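Local atomic coordinates of aminotransferase, class I and II (Erwinia tasmaniensis, PDB entry 5Z0Q), a protein that belongs to the class I and II aminotransferases, a family of pyridoxal-5'-phosphate enzymes, with pyridoxal-5'-phosphate bound in its pocket. Residues E71-V76 / A284-G289. Numbering follows the deposited sequence.
Sequences EALAEV and AAWREG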
ATOM      1  N   GLU A  71       1.104  12.553 -12.634  1.00 27.29           N
ATOM      2  CA  GLU A  71       2.051  13.177 -13.551  1.00 29.98           C
ATOM      3  C   GLU A  71       2.724  14.383 -12.911  1.00 28.01           C
ATOM      4  O   GLU A  71       3.869  14.704 -13.247  1.00 30.50           O
ATOM      5  CB  GLU A  71       1.348  13.586 -14.845  1.00 36.83           C
ATOM      6  CG  GLU A  71       1.207  12.467 -15.865  1.00 48.78           C
ATOM      7  CD  GLU A  71       0.455  12.902 -17.109  1.00 64.25           C
ATOM      8  OE1 GLU A  71      -0.667  13.434 -16.973  1.00 62.24           O
ATOM      9  OE2 GLU A  71       0.988  12.720 -18.224  1.00 74.23           O
ATOM     10  N   ALA A  72       2.032  15.058 -11.989  1.00 30.49           N
ATOM     11  CA  ALA A  72       2.623  16.204 -11.308  1.00 24.37           C
ATOM     12  C   ALA A  72       3.762  15.775 -10.391  1.00 26.14           C
ATOM     13  O   ALA A  72       4.793  16.454 -10.315  1.00 36.96           O
ATOM     14  CB  ALA A  72       1.552  16.955 -10.519  1.00 20.91           C
ATOM     15  N   LEU A  73       3.595  14.652  -9.686  1.00 24.47           N
ATOM     16  CA  LEU A  73       4.662  14.160  -8.820  1.00 22.45           C
ATOM     17  C   LEU A  73       5.886  13.753  -9.630  1.00 28.39           C
ATOM     18  O   LEU A  73       7.023  14.056  -9.247  1.00 28.32           O
ATOM     19  CB  LEU A  73       4.159  12.985  -7.981  1.00 23.68           C
ATOM     20  CG  LEU A  73       5.193  12.287  -7.094  1.00 21.07           C
ATOM     21  CD1 LEU A  73       5.823  13.273  -6.125  1.00 17.60           C
ATOM     22  CD2 LEU A  73       4.557  11.129  -6.342  1.00 23.37           C
ATOM     23  N   ALA A  74       5.676  13.064 -10.755  1.00 34.34           N
ATOM     24  CA  ALA A  74       6.796  12.689 -11.612  1.00 30.80           C
ATOM     25  C   ALA A  74       7.499  13.914 -12.178  1.00 30.22           C
ATOM     26  O   ALA A  74       8.725  13.907 -12.343  1.00 29.45           O
ATOM     27  CB  ALA A  74       6.309  11.781 -12.742  1.00 20.70           C
ATOM     28  N   GLU A  75       6.746  14.975 -12.470  1.00 30.07           N
ATOM     29  CA  GLU A  75       7.347  16.188 -13.012  1.00 35.93           C
ATOM     30  C   GLU A  75       8.181  16.906 -11.958  1.00 42.40           C
ATOM     31  O   GLU A  75       9.320  17.311 -12.223  1.00 40.54           O
ATOM     32  CB  GLU A  75       6.256  17.107 -13.562  1.00 35.98           C
ATOM     33  CG  GLU A  75       6.759  18.431 -14.120  1.00 53.91           C
ATOM     34  CD  GLU A  75       6.391  19.614 -13.242  1.00 66.92           C
ATOM     35  OE1 GLU A  75       7.178  19.951 -12.331  1.00 62.76           O
ATOM     36  OE2 GLU A  75       5.309  20.201 -13.456  1.00 62.92           O
ATOM     37  N   VAL A  76       7.633  17.070 -10.752  1.00 35.90           N
ATOM     38  CA  VAL A  76       8.358  17.788  -9.708  1.00 30.61           C
ATOM     39  C   VAL A  76       9.532  16.963  -9.196  1.00 32.86           C
ATOM     40  O   VAL A  76      10.538  17.520  -8.741  1.00 33.26           O
ATOM     41  CB  VAL A  76       7.400  18.192  -8.570  1.00 27.57           C
ATOM     42  CG1 VAL A  76       6.874  16.966  -7.839  1.00 27.02           C
ATOM     43  CG2 VAL A  76       8.093  19.137  -7.605  1.00 23.64           C
ATOM     44  N   ALA A 284       2.586  18.312  -3.403  1.00 28.58           N
ATOM     45  CA  ALA A 284       2.666  19.612  -2.742  1.00 29.27           C
ATOM     46  C   ALA A 284       3.907  19.725  -1.866  1.00 30.52           C
ATOM     47  O   ALA A 284       4.425  20.830  -1.667  1.00 32.34           O
ATOM     48  CB  ALA A 284       1.406  19.857  -1.912  1.00 21.06           C
ATOM     49  N   ALA A 285       4.395  18.601  -1.336  1.00 26.38           N
ATOM     50  CA  ALA A 285       5.598  18.633  -0.512  1.00 28.71           C
ATOM     51  C   ALA A 285       6.805  19.083  -1.325  1.00 25.89           C
ATOM     52  O   ALA A 285       7.538  19.993  -0.922  1.00 28.58           O
ATOM     53  CB  ALA A 285       5.847  17.257   0.106  1.00 24.80           C
ATOM     54  N   TRP A 286       7.021  18.461  -2.483  1.00 28.38           N
ATOM     55  CA  TRP A 286       8.171  18.782  -3.316  1.00 29.50           C
ATOM     56  C   TRP A 286       7.932  19.956  -4.255  1.00 29.93           C
ATOM     57  O   TRP A 286       8.902  20.501  -4.793  1.00 35.05           O
ATOM     58  CB  TRP A 286       8.588  17.554  -4.134  1.00 28.14           C
ATOM     59  CG  TRP A 286       9.494  16.623  -3.390  1.00 27.15           C
ATOM     60  CD1 TRP A 286      10.169  16.886  -2.234  1.00 29.80           C
ATOM     61  CD2 TRP A 286       9.824  15.275  -3.750  1.00 33.41           C
ATOM     62  NE1 TRP A 286      10.901  15.787  -1.851  1.00 30.83           N
ATOM     63  CE2 TRP A 286      10.705  14.784  -2.765  1.00 28.40           C
ATOM     64  CE3 TRP A 286       9.461  14.436  -4.809  1.00 31.36           C
ATOM     65  CZ2 TRP A 286      11.229  13.493  -2.808  1.00 23.40           C
ATOM     66  CZ3 TRP A 286       9.983  13.155  -4.848  1.00 27.74           C
ATOM     67  CH2 TRP A 286      10.857  12.696  -3.855  1.00 26.83           C
ATOM     68  N   ARG A 287       6.679  20.361  -4.467  1.00 33.06           N
ATOM     69  CA  ARG A 287       6.409  21.468  -5.378  1.00 36.67           C
ATOM     70  C   ARG A 287       6.515  22.825  -4.693  1.00 30.23           C
ATOM     71  O   ARG A 287       7.109  23.753  -5.253  1.00 27.75           O
ATOM     72  CB  ARG A 287       5.022  21.320  -6.012  1.00 33.05           C
ATOM     73  CG  ARG A 287       4.859  22.102  -7.308  1.00 39.43           C
ATOM     74  CD  ARG A 287       3.399  22.295  -7.700  1.00 47.39           C
ATOM     75  NE  ARG A 287       2.694  21.034  -7.914  1.00 54.21           N
ATOM     76  CZ  ARG A 287       1.755  20.557  -7.102  1.00 55.06           C
ATOM     77  NH1 ARG A 287       1.403  21.238  -6.019  1.00 48.90           N
ATOM     78  NH2 ARG A 287       1.163  19.402  -7.375  1.00 52.10           N
ATOM     79  N   GLU A 288       5.951  22.964  -3.489  1.00 27.54           N
ATOM     80  CA  GLU A 288       5.923  24.261  -2.825  1.00 34.25           C
ATOM     81  C   GLU A 288       6.247  24.188  -1.337  1.00 29.47           C
ATOM     82  O   GLU A 288       6.021  25.174  -0.624  1.00 30.33           O
ATOM     83  CB  GLU A 288       4.554  24.926  -3.023  1.00 45.37           C
ATOM     84  CG  GLU A 288       4.268  25.329  -4.463  1.00 49.46           C
ATOM     85  CD  GLU A 288       2.800  25.607  -4.713  1.00 62.76           C
ATOM     86  OE1 GLU A 288       2.463  26.063  -5.826  1.00 65.65           O
ATOM     87  OE2 GLU A 288       1.985  25.364  -3.798  1.00 59.18           O
ATOM     88  N   GLY A 289       6.765  23.067  -0.844  1.00 26.93           N
ATOM     89  CA  GLY A 289       7.119  22.945   0.552  1.00 24.82           C
ATOM     90  C   GLY A 289       8.555  23.264   0.887  1.00 26.16           C
ATOM     91  O   GLY A 289       8.961  23.107   2.043  1.00 25.82           O
TER
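With CG2 swung anti to its backbone N and CG1 set between that N and the carbonyl carbon (chi1 66°), Val76 of segment 71-76 turns both methyls onto Trp286 of segment 284-289. CG2 makes the closer contacts: it lies 3.8 Å from Trp286 CB and 3.6 Å from Arg287 CA, lodged against the backbone between these two residues. Valine suits this place, since the short, branched side chain lets the two backbones approach, CA of Val76 and CA of Arg287 lying 6.0 Å apart.

One turn earlier, Leu73, whose CG is also anti to its backbone N (chi1 176°), brings CD1 obliquely to the benzene part of the indole, 4.0 Å from Trp286 CE3. The large indole offers apolar carbon to helix 71-83, where it also touches Ala77 and Arg80, while NE1 of this buried residue donates a hydrogen bond to Asp209. At the outer margin Arg287 bends at chi3, and Ala72 CB meets the edge of its guanidinium, close to the plane, 4.0 Å from Arg287 NH2. Arginine suits this border because its long chain carries the charged head to the exposed side, where the head's edge rests on the small alanine.

No hydrogen bond joins the segments; the contact is held by packing, and the axes of the two short helical segments approach to 9.3 Å, inclined at 44°. Helix 276-288 thus packs on helix 71-83, which itself rests through Leu73 on Phe96 of strand 94-97, the outermost strand of the mixed sheet within this chain, in the alpha/beta architecture of fold-type I pyridoxal-phosphate enzymes.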